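Local atomic coordinates of putative phosphatase (Bacteroides thetaiotaomicron, PDB entry 3KYA), a protein that is of unknown function, though named a putative phosphatase, and binds zinc ions while joining an immunoglobulin-like IPT/TIG domain to what appears to be a six-bladed beta-propeller. Residues Met371-Gln376 with Asp397-Cys402; Asp56-Asn61 with Tyr68-Ser73; Asp152-Cys157 with Gln165-Lys170. All blocks are in the same frame, centred on the assembly; numbering follows the deposited sequence.

Interaction 1 (Met371-Gln376 with Asp397-Cys402)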
loop_
_atom_site.group_PDB
_atom_site.type_symbol
_atom_site.label_atom_id
_atom_site.label_comp_id
_atom_site.label_asym_id
_atom_site.label_seq_id
_atom_site.Cartn_x
_atom_site.Cartn_y
_atom_site.Cartn_z
HETATM N N MSE A 371 11.463 -3.349 14.279
HETATM C CA MSE A 371 12.743 -3.303 13.584
HETATM C C MSE A 371 13.835 -3.764 14.564
HETATM O O MSE A 371 13.560 -4.026 15.738
HETATM C CB MSE A 371 12.993 -1.897 13.047
HETATM C CG MSE A 371 12.937 -0.814 14.122
HETATM SE SE MSE A 371 12.847 1.008 13.432
HETATM C CE MSE A 371 11.099 1.061 12.611
ATOM N N ASN A 372 15.073 -3.881 14.095
ATOM C CA ASN A 372 16.129 -4.406 14.935
ATOM C C ASN A 372 17.477 -3.782 14.554
ATOM O O ASN A 372 18.108 -4.196 13.581
ATOM C CB ASN A 372 16.143 -5.931 14.812
ATOM C CG ASN A 372 16.973 -6.600 15.874
ATOM O OD1 ASN A 372 17.762 -5.955 16.560
ATOM N ND2 ASN A 372 16.799 -7.911 16.021
ATOM N N ASN A 373 17.899 -2.814 15.369
ATOM C CA ASN A 373 19.135 -2.044 15.137
ATOM C C ASN A 373 19.017 -1.211 13.858
ATOM O O ASN A 373 19.743 -1.455 12.875
ATOM C CB ASN A 373 20.417 -2.911 15.082
ATOM C CG ASN A 373 20.908 -3.354 16.449
ATOM O OD1 ASN A 373 21.949 -2.893 16.922
ATOM N ND2 ASN A 373 20.178 -4.255 17.079
ATOM N N PRO A 374 18.092 -0.230 13.841
ATOM C CA PRO A 374 17.946 0.635 12.668
ATOM C C PRO A 374 19.161 1.555 12.538
ATOM O O PRO A 374 19.551 2.212 13.523
ATOM C CB PRO A 374 16.691 1.450 12.973
ATOM C CG PRO A 374 16.620 1.484 14.472
ATOM C CD PRO A 374 17.182 0.171 14.936
ATOM N N CYS A 375 19.761 1.576 11.351
ATOM C CA CYS A 375 20.961 2.377 11.105
ATOM C C CYS A 375 20.686 3.512 10.100
ATOM O O CYS A 375 19.650 4.175 10.205
ATOM C CB CYS A 375 22.143 1.456 10.741
ATOM S SG CYS A 375 22.668 0.373 12.138
ATOM N N GLN A 376 21.557 3.722 9.117
ATOM C CA GLN A 376 21.460 4.916 8.287
ATOM C C GLN A 376 20.181 4.999 7.469
ATOM O O GLN A 376 19.717 4.001 6.930
ATOM C CB GLN A 376 22.673 5.036 7.356
ATOM C CG GLN A 376 22.842 6.439 6.759
ATOM C CD GLN A 376 24.215 6.653 6.149
ATOM O OE1 GLN A 376 24.917 5.693 5.841
ATOM N NE2 GLN A 376 24.604 7.924 5.974
ATOM N N ASP A 397 17.896 -1.694 8.162
ATOM C CA ASP A 397 17.451 -2.333 9.421
ATOM C C ASP A 397 18.460 -3.447 9.623
ATOM O O ASP A 397 18.305 -4.546 9.096
ATOM C CB ASP A 397 16.033 -2.831 9.226
ATOM C CG ASP A 397 15.379 -3.312 10.510
ATOM O OD1 ASP A 397 15.942 -3.073 11.608
ATOM O OD2 ASP A 397 14.291 -3.915 10.396
ATOM N N ARG A 398 19.493 -3.154 10.404
ATOM C CA ARG A 398 20.712 -3.990 10.403
ATOM C C ARG A 398 20.531 -5.471 10.656
ATOM O O ARG A 398 20.981 -6.279 9.842
ATOM C CB ARG A 398 21.811 -3.421 11.336
ATOM C CG ARG A 398 23.160 -4.100 11.111
ATOM C CD ARG A 398 24.338 -3.466 11.879
ATOM N NE ARG A 398 24.134 -3.533 13.322
ATOM C CZ ARG A 398 24.448 -4.559 14.109
ATOM N NH1 ARG A 398 24.991 -5.674 13.629
ATOM N NH2 ARG A 398 24.203 -4.467 15.413
ATOM N N LEU A 399 19.872 -5.828 11.758
ATOM C CA LEU A 399 19.742 -7.234 12.126
ATOM C C LEU A 399 18.580 -7.940 11.431
ATOM O O LEU A 399 18.347 -9.125 11.667
ATOM C CB LEU A 399 19.694 -7.391 13.658
ATOM C CG LEU A 399 21.034 -7.114 14.357
ATOM C CD1 LEU A 399 20.914 -7.219 15.882
ATOM C CD2 LEU A 399 22.152 -8.046 13.841
ATOM N N ASN A 400 17.861 -7.210 10.585
ATOM C CA ASN A 400 16.828 -7.813 9.737
ATOM C C ASN A 400 17.283 -7.910 8.272
ATOM O O ASN A 400 16.502 -8.295 7.413
ATOM C CB ASN A 400 15.507 -7.064 9.860
ATOM C CG ASN A 400 14.860 -7.261 11.213
ATOM O OD1 ASN A 400 14.970 -8.338 11.807
ATOM N ND2 ASN A 400 14.192 -6.224 11.716
ATOM N N PHE A 401 18.535 -7.548 7.999
ATOM C CA PHE A 401 19.153 -7.750 6.686
ATOM C C PHE A 401 18.366 -7.175 5.503
ATOM O O PHE A 401 18.256 -7.814 4.445
ATOM C CB PHE A 401 19.361 -9.256 6.464
ATOM C CG PHE A 401 19.747 -10.025 7.727
ATOM C CD1 PHE A 401 20.931 -9.750 8.403
ATOM C CD2 PHE A 401 18.931 -11.041 8.204
ATOM C CE1 PHE A 401 21.284 -10.462 9.549
ATOM C CE2 PHE A 401 19.267 -11.768 9.352
ATOM C CZ PHE A 401 20.451 -11.487 10.026
ATOM N N CYS A 402 17.837 -5.969 5.664
ATOM C CA CYS A 402 17.042 -5.358 4.606
ATOM C C CYS A 402 16.975 -3.831 4.679
ATOM O O CYS A 402 17.384 -3.213 5.664
ATOM C CB CYS A 402 15.628 -5.938 4.656
ATOM S SG CYS A 402 14.726 -5.570 6.189
HETATM O O HOH W 1 14.580 -9.175 14.387
#

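Interaction 2 (Asp56-Asn61 with Tyr68-Ser73). With EDO (1,2-ethanediol), chain D; EDO (1,2-ethanediol), chain C.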
loop_
_atom_site.group_PDB
_atom_site.type_symbol
_atom_site.label_atom_id
_atom_site.label_comp_id
_atom_site.label_asym_id
_atom_site.label_seq_id
_atom_site.Cartn_x
_atom_site.Cartn_y
_atom_site.Cartn_z
ATOM N N ASP A 56 14.548 -18.060 -20.619
ATOM C CA ASP A 56 13.606 -19.154 -20.409
ATOM C C ASP A 56 12.501 -18.726 -19.459
ATOM O O ASP A 56 12.769 -18.105 -18.426
ATOM C CB ASP A 56 14.307 -20.392 -19.834
ATOM C CG ASP A 56 15.330 -20.988 -20.782
ATOM O OD1 ASP A 56 15.145 -20.907 -22.017
ATOM O OD2 ASP A 56 16.311 -21.570 -20.269
ATOM N N ALA A 57 11.262 -19.039 -19.819
ATOM C CA ALA A 57 10.094 -18.678 -19.029
ATOM C C ALA A 57 9.381 -19.902 -18.431
ATOM O O ALA A 57 9.261 -20.957 -19.075
ATOM C CB ALA A 57 9.095 -17.845 -19.875
ATOM N N ILE A 58 8.908 -19.745 -17.203
ATOM C CA ILE A 58 8.153 -20.788 -16.514
ATOM C C ILE A 58 6.795 -20.961 -17.199
ATOM O O ILE A 58 6.027 -19.996 -17.301
ATOM C CB ILE A 58 7.932 -20.433 -15.027
ATOM C CG1 ILE A 58 9.269 -20.363 -14.275
ATOM C CG2 ILE A 58 6.999 -21.453 -14.354
ATOM C CD1 ILE A 58 9.150 -19.761 -12.886
ATOM N N VAL A 59 6.500 -22.176 -17.669
ATOM C CA VAL A 59 5.218 -22.485 -18.322
ATOM C C VAL A 59 4.259 -23.010 -17.263
ATOM O O VAL A 59 4.588 -23.956 -16.548
ATOM C CB VAL A 59 5.389 -23.519 -19.446
ATOM C CG1 VAL A 59 4.009 -23.930 -20.041
ATOM C CG2 VAL A 59 6.330 -22.981 -20.513
ATOM N N ILE A 60 3.080 -22.390 -17.164
ATOM C CA ILE A 60 2.082 -22.708 -16.142
ATOM C C ILE A 60 1.018 -23.697 -16.606
ATOM O O ILE A 60 0.721 -24.660 -15.919
ATOM C CB ILE A 60 1.378 -21.404 -15.675
ATOM C CG1 ILE A 60 2.394 -20.382 -15.155
ATOM C CG2 ILE A 60 0.321 -21.665 -14.586
ATOM C CD1 ILE A 60 1.828 -18.965 -14.991
ATOM N N ASN A 61 0.469 -23.467 -17.796
ATOM C CA ASN A 61 -0.634 -24.271 -18.301
ATOM C C ASN A 61 -0.684 -24.135 -19.817
ATOM O O ASN A 61 -0.441 -23.058 -20.343
ATOM C CB ASN A 61 -1.943 -23.780 -17.661
ATOM C CG ASN A 61 -3.136 -24.656 -17.986
ATOM O OD1 ASN A 61 -2.997 -25.827 -18.347
ATOM N ND2 ASN A 61 -4.331 -24.089 -17.836
ATOM N N TYR A 68 -0.222 -20.178 -20.718
ATOM C CA TYR A 68 0.057 -19.238 -19.640
ATOM C C TYR A 68 1.495 -19.458 -19.189
ATOM O O TYR A 68 1.921 -20.610 -19.046
ATOM C CB TYR A 68 -0.820 -19.468 -18.424
ATOM C CG TYR A 68 -2.209 -18.901 -18.483
ATOM C CD1 TYR A 68 -2.442 -17.563 -18.194
ATOM C CD2 TYR A 68 -3.297 -19.713 -18.756
ATOM C CE1 TYR A 68 -3.738 -17.040 -18.211
ATOM C CE2 TYR A 68 -4.595 -19.203 -18.774
ATOM C CZ TYR A 68 -4.802 -17.862 -18.505
ATOM O OH TYR A 68 -6.090 -17.356 -18.517
ATOM N N CYS A 69 2.217 -18.365 -18.967
ATOM C CA CYS A 69 3.590 -18.428 -18.469
ATOM C C CYS A 69 3.894 -17.203 -17.607
ATOM O O CYS A 69 3.077 -16.269 -17.505
ATOM C CB CYS A 69 4.569 -18.513 -19.641
ATOM S SG CYS A 69 4.631 -17.005 -20.649
ATOM N N PHE A 70 5.044 -17.219 -16.943
ATOM C CA PHE A 70 5.500 -16.068 -16.164
ATOM C C PHE A 70 6.573 -15.315 -16.926
ATOM O O PHE A 70 7.502 -15.929 -17.475
ATOM C CB PHE A 70 6.108 -16.500 -14.829
ATOM C CG PHE A 70 5.098 -16.949 -13.811
ATOM C CD1 PHE A 70 4.198 -16.039 -13.268
ATOM C CD2 PHE A 70 5.077 -18.266 -13.356
ATOM C CE1 PHE A 70 3.274 -16.444 -12.304
ATOM C CE2 PHE A 70 4.151 -18.678 -12.386
ATOM C CZ PHE A 70 3.259 -17.769 -11.866
ATOM N N VAL A 71 6.479 -13.986 -16.940
ATOM C CA VAL A 71 7.503 -13.163 -17.584
ATOM C C VAL A 71 8.815 -13.262 -16.795
ATOM O O VAL A 71 8.854 -12.978 -15.604
ATOM C CB VAL A 71 7.073 -11.694 -17.684
ATOM C CG1 VAL A 71 8.205 -10.811 -18.240
ATOM C CG2 VAL A 71 5.792 -11.577 -18.540
ATOM N N PRO A 72 9.906 -13.645 -17.464
ATOM C CA PRO A 72 11.158 -13.787 -16.721
ATOM C C PRO A 72 11.887 -12.474 -16.462
ATOM O O PRO A 72 11.712 -11.494 -17.217
ATOM C CB PRO A 72 12.016 -14.665 -17.633
ATOM C CG PRO A 72 11.367 -14.652 -18.972
ATOM C CD PRO A 72 10.016 -14.067 -18.873
ATOM N N SER A 73 12.684 -12.452 -15.399
ATOM C CA SER A 73 13.546 -11.314 -15.131
ATOM C C SER A 73 14.506 -11.110 -16.306
ATOM O O SER A 73 15.050 -12.074 -16.857
ATOM C CB SER A 73 14.362 -11.547 -13.856
ATOM O OG SER A 73 13.527 -11.540 -12.713
HETATM C C1 EDO D . 11.517 -14.619 -12.683
HETATM O O1 EDO D . 12.452 -14.876 -13.744
HETATM C C2 EDO D . 10.098 -15.017 -13.062
HETATM O O2 EDO D . 10.026 -16.417 -13.325
HETATM C C1 EDO C . 14.027 -7.487 -12.589
HETATM O O1 EDO C . 14.942 -8.353 -13.272
HETATM C C2 EDO C . 13.705 -8.034 -11.209
HETATM O O2 EDO C . 12.906 -9.215 -11.331
HETATM O O HOH W 2 9.580 -17.124 -15.975
#

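Interaction 3 (Asp152-Cys157 with Gln165-Lys170). With ZN (zinc ion), chain X.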
loop_
_atom_site.group_PDB
_atom_site.type_symbol
_atom_site.label_atom_id
_atom_site.label_comp_id
_atom_site.label_asym_id
_atom_site.label_seq_id
_atom_site.Cartn_x
_atom_site.Cartn_y
_atom_site.Cartn_z
ATOM N N ASP A 152 30.685 11.468 -7.656
ATOM C CA ASP A 152 31.553 10.351 -8.011
ATOM C C ASP A 152 32.365 9.937 -6.763
ATOM O O ASP A 152 32.924 8.831 -6.722
ATOM C CB ASP A 152 32.544 10.715 -9.125
ATOM C CG ASP A 152 31.879 10.980 -10.466
ATOM O OD1 ASP A 152 30.754 10.506 -10.692
ATOM O OD2 ASP A 152 32.530 11.623 -11.328
ATOM N N HIS A 153 32.458 10.825 -5.769
ATOM C CA HIS A 153 33.219 10.542 -4.559
ATOM C C HIS A 153 32.312 10.177 -3.402
ATOM O O HIS A 153 31.622 11.042 -2.854
ATOM C CB HIS A 153 34.129 11.708 -4.174
ATOM C CG HIS A 153 35.294 11.893 -5.097
ATOM N ND1 HIS A 153 36.128 12.991 -5.035
ATOM C CD2 HIS A 153 35.738 11.142 -6.136
ATOM C CE1 HIS A 153 37.059 12.884 -5.965
ATOM N NE2 HIS A 153 36.839 11.775 -6.651
ATOM N N LEU A 154 32.308 8.883 -3.072
ATOM C CA LEU A 154 31.508 8.327 -1.988
ATOM C C LEU A 154 32.431 7.941 -0.832
ATOM O O LEU A 154 33.280 7.035 -0.966
ATOM C CB LEU A 154 30.727 7.107 -2.481
ATOM C CG LEU A 154 29.842 6.415 -1.449
ATOM C CD1 LEU A 154 28.795 7.397 -0.865
ATOM C CD2 LEU A 154 29.167 5.193 -2.076
ATOM N N TYR A 155 32.299 8.646 0.287
ATOM C CA TYR A 155 33.129 8.388 1.466
ATOM C C TYR A 155 32.434 7.410 2.409
ATOM O O TYR A 155 31.185 7.359 2.501
ATOM C CB TYR A 155 33.468 9.693 2.209
ATOM C CG TYR A 155 34.402 10.645 1.471
ATOM C CD1 TYR A 155 35.780 10.420 1.433
ATOM C CD2 TYR A 155 33.910 11.779 0.817
ATOM C CE1 TYR A 155 36.639 11.286 0.748
ATOM C CE2 TYR A 155 34.769 12.659 0.130
ATOM C CZ TYR A 155 36.136 12.409 0.119
ATOM O OH TYR A 155 37.001 13.261 -0.555
ATOM N N ILE A 156 33.249 6.630 3.105
ATOM C CA ILE A 156 32.767 5.685 4.098
ATOM C C ILE A 156 33.620 5.800 5.360
ATOM O O ILE A 156 34.857 5.810 5.291
ATOM C CB ILE A 156 32.740 4.225 3.551
ATOM C CG1 ILE A 156 32.156 3.259 4.596
ATOM C CG2 ILE A 156 34.139 3.775 3.048
ATOM C CD1 ILE A 156 31.804 1.873 4.039
ATOM N N CYS A 157 32.943 5.934 6.500
ATOM C CA CYS A 157 33.596 5.975 7.796
ATOM C C CYS A 157 33.145 4.756 8.579
ATOM O O CYS A 157 32.030 4.230 8.367
ATOM C CB CYS A 157 33.301 7.266 8.563
ATOM S SG CYS A 157 31.587 7.557 9.027
ATOM N N GLN A 165 37.636 6.060 4.094
ATOM C CA GLN A 165 37.953 5.654 2.728
ATOM C C GLN A 165 37.120 6.369 1.676
ATOM O O GLN A 165 36.022 6.874 1.951
ATOM C CB GLN A 165 37.783 4.138 2.589
ATOM C CG GLN A 165 38.777 3.328 3.427
ATOM C CD GLN A 165 38.691 1.838 3.133
ATOM O OE1 GLN A 165 37.622 1.228 3.238
ATOM N NE2 GLN A 165 39.824 1.243 2.760
ATOM N N LEU A 166 37.691 6.427 0.473
ATOM C CA LEU A 166 37.056 7.000 -0.692
ATOM C C LEU A 166 36.736 5.887 -1.681
ATOM O O LEU A 166 37.645 5.197 -2.167
ATOM C CB LEU A 166 37.985 8.006 -1.378
ATOM C CG LEU A 166 37.500 8.545 -2.725
ATOM C CD1 LEU A 166 36.135 9.241 -2.618
ATOM C CD2 LEU A 166 38.549 9.489 -3.319
ATOM N N ILE A 167 35.444 5.736 -1.969
ATOM C CA ILE A 167 34.938 4.829 -2.995
ATOM C C ILE A 167 34.758 5.753 -4.215
ATOM O O ILE A 167 33.793 6.531 -4.266
ATOM C CB ILE A 167 33.596 4.182 -2.560
ATOM C CG1 ILE A 167 33.762 3.422 -1.229
ATOM C CG2 ILE A 167 33.014 3.298 -3.673
ATOM C CD1 ILE A 167 32.409 3.173 -0.448
ATOM N N ASP A 168 35.697 5.704 -5.170
ATOM C CA ASP A 168 35.674 6.604 -6.335
ATOM C C ASP A 168 34.945 5.887 -7.464
ATOM O O ASP A 168 35.472 4.979 -8.098
ATOM C CB ASP A 168 37.093 7.050 -6.737
ATOM C CG ASP A 168 37.098 8.215 -7.733
ATOM O OD1 ASP A 168 36.212 8.251 -8.610
ATOM O OD2 ASP A 168 38.003 9.093 -7.654
ATOM N N LEU A 169 33.701 6.294 -7.680
ATOM C CA LEU A 169 32.810 5.642 -8.637
ATOM C C LEU A 169 33.208 5.875 -10.090
ATOM O O LEU A 169 32.813 5.110 -10.974
ATOM C CB LEU A 169 31.374 6.127 -8.396
ATOM C CG LEU A 169 30.848 5.867 -6.981
ATOM C CD1 LEU A 169 29.498 6.556 -6.728
ATOM C CD2 LEU A 169 30.761 4.356 -6.709
ATOM N N LYS A 170 33.970 6.932 -10.348
ATOM C CA LYS A 170 34.404 7.242 -11.710
ATOM C C LYS A 170 35.571 6.359 -12.143
ATOM O O LYS A 170 35.509 5.747 -13.215
ATOM C CB LYS A 170 34.801 8.721 -11.857
ATOM C CG LYS A 170 35.236 9.125 -13.286
ATOM C CD LYS A 170 35.831 10.535 -13.296
ATOM C CE LYS A 170 36.267 10.965 -14.681
ATOM N NZ LYS A 170 37.361 10.126 -15.257
HETATM ZN ZN ZN X . 38.112 11.062 -8.189
HETATM O O HOH W 3 36.924 10.729 -9.595
HETATM O O HOH W 4 38.348 13.050 -9.045
HETATM O O HOH W 5 39.704 11.173 -7.183
HETATM O O HOH W 6 39.945 10.576 -9.481
#

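Interaction 1 (Met371-Gln376 with Asp397-Cys402)
The carboxylate of Asp-397 is gripped by three groups. Its OD1 receives the backbone N of Asn-372 at 2.8 Å, almost straight (169°) and on the syn lone pair. Its OD2 takes ND2 of Asn-400 at 2.7 Å from above the carboxylate plane and also forms a salt bridge with Arg-404. With CG anti to the backbone N (chi1 -171°), Asp-397 brings both oxygens against the CB of Met-371, a selenomethionine whose end turns away from this loop. Asn-400 ND2 gives a further bond to the carbonyl of Gly-360, which helps fix the amide, while water 1 joins Asn-400 OD1 to Asn-372 ND2. Backbone bonds continue the contact: Leu-399 N meets Asn-372 O at 3.0 Å, and Arg-398 N meets Asn-373 O at 3.0 Å. Pro-374 and Asp-397 form an antiparallel non-hydrogen-bonded pair at one end of a four-stranded blade of the apparent beta-propeller. Here the entry to strand 374-381 lies against the 3-10 segment 398-400 that links strands 391-397 and 402-406. On the more exposed side the two asparagines brace one another, Asn-373 ND2 reaching OD1 of Asn-372 at 3.0 Å with the acceptor in its own amide plane. The CD1 of Leu-399 lies against both amides, 3.3 Å from ND2 of Asn-373 and 3.5 Å from OD1 of Asn-372. Arg-398 runs beside Asn-373, bending at chi3 (62°) to bring NH2 to a weak bond with OD1 of Asn-373; guanidinium and amide planes are nearly perpendicular. These Asn-373 side-chain contacts hold for one of two modelled positions and are tentative. The stronger partner of Arg-398 is Asp-445, a salt bridge through NH1, and the SG of Cys-375 lies near the guanidinium plane, at its edge.

Interaction 2 (Asp56-Asn61 with Tyr68-Ser73)
Ile-60 sets its CD1 over the centre of the Phe-70 ring, a CH-pi contact of 3.6 Å to the centroid and 14° off the ring normal. In the conformer modelled here, one of two, Ile-58 meets the edge of the same ring, its CG2 3.9 Å from CD2 of Phe-70. With CG1 anti to the carbonyl carbon (chi1 -57°), Ile-60 can extend its terminal methyl across the ring. The backbone holds these groups in place: Phe-70 N binds Ile-58 O at 3.0 Å, and Ile-60 N binds Tyr-68 O at 2.8 Å. Asn-61 N makes a second, weak bond to that same oxygen. Ile-60 and Asn-61 thus both face Tyr-68, a classic beta bulge in the hairpin of strands 55-62 and 66-70, within the IPT/TIG domain. Tyr-68 N then returns a bond to Asn-61 O at 2.9 Å. Toward the other end, Ala-57 CB rests on CD of Pro-72, 4.0 Å away, and water 2 bridges Ile-58 N and Phe-70 O. Further out, the Tyr-68 hydroxyl is hydrogen-bonded to Asp-338 of the second subunit, and its ring stacks edge-to-face with Tyr-350 of that subunit.

Interaction 3 (Asp152-Cys157 with Gln165-Lys170)
Metal coordination joins the two strands at His-153 and Asp-168, whose side chains lie alongside each other and point the same way. The zinc ion is bound by His-153 NE2 at 2.1 Å and by Asp-168 OD2 at 2.0 Å, the imidazole and carboxylate planes standing 77° apart. Four waters complete six ligands, and water 3 also donates to Asp-168 OD1 at 2.8 Å, tying the second carboxylate oxygen to the coordination shell. That same OD1 accepts Lys-170 N in an Asx turn, which helps hold the carboxylate against rotation just where the strand ends. Backbone hydrogen bonds form the ladder of the hairpin: Leu-154 and Ile-167 exchange two, Ile-167 N to Leu-154 O being 2.7 Å, and Ile-156 and Gln-165 exchange another two. Beyond the metal pair, Leu-169 N reaches Asp-152 O. Strands 153-159 and 161-168 are the middle of a blade of the apparent beta-propeller, flanked by strands 141-147 and 173-178. Apolar contacts divide between its faces. On the face of the metal ligands, Leu-166 CD1 lies 3.5 Å from His-153 CB and also over the face of the Tyr-155 ring, a CH-pi contact 4.2 Å from the centroid, while CD2 sits above the imidazole. With CG anti to the backbone N (chi1 172°), Leu-166 can place its two methyls over these rings. On the reverse face, Ile-167 CD1 meets Ile-156 CG2 at 3.9 Å, and Leu-154 and Ile-156 pack onto Tyr-459 and His-461 of strand 457-462 in the next blade.

Interactions 1 and 3 both belong to the apparent propeller, in different blades, their nearest atoms about 7 Å apart; interaction 2 lies in the IPT/TIG domain, its centre about 34 Å from that of interaction 1. The propeller contacts are partly buried, whereas interaction 2 is a surface contact that nonetheless packs one side chain against the second subunit. Interactions 2 and 3 each pair the strands of a hairpin; the pairing in interaction 2 is broken by a bulge, while that between 152-157 and 165-170 keeps its register. Interaction 1 instead fastens a strand entry to a 3-10 segment through backbone bonds and polar side chains. Apolar and aromatic packing dominates interaction 2, while interaction 3 adds a metal site.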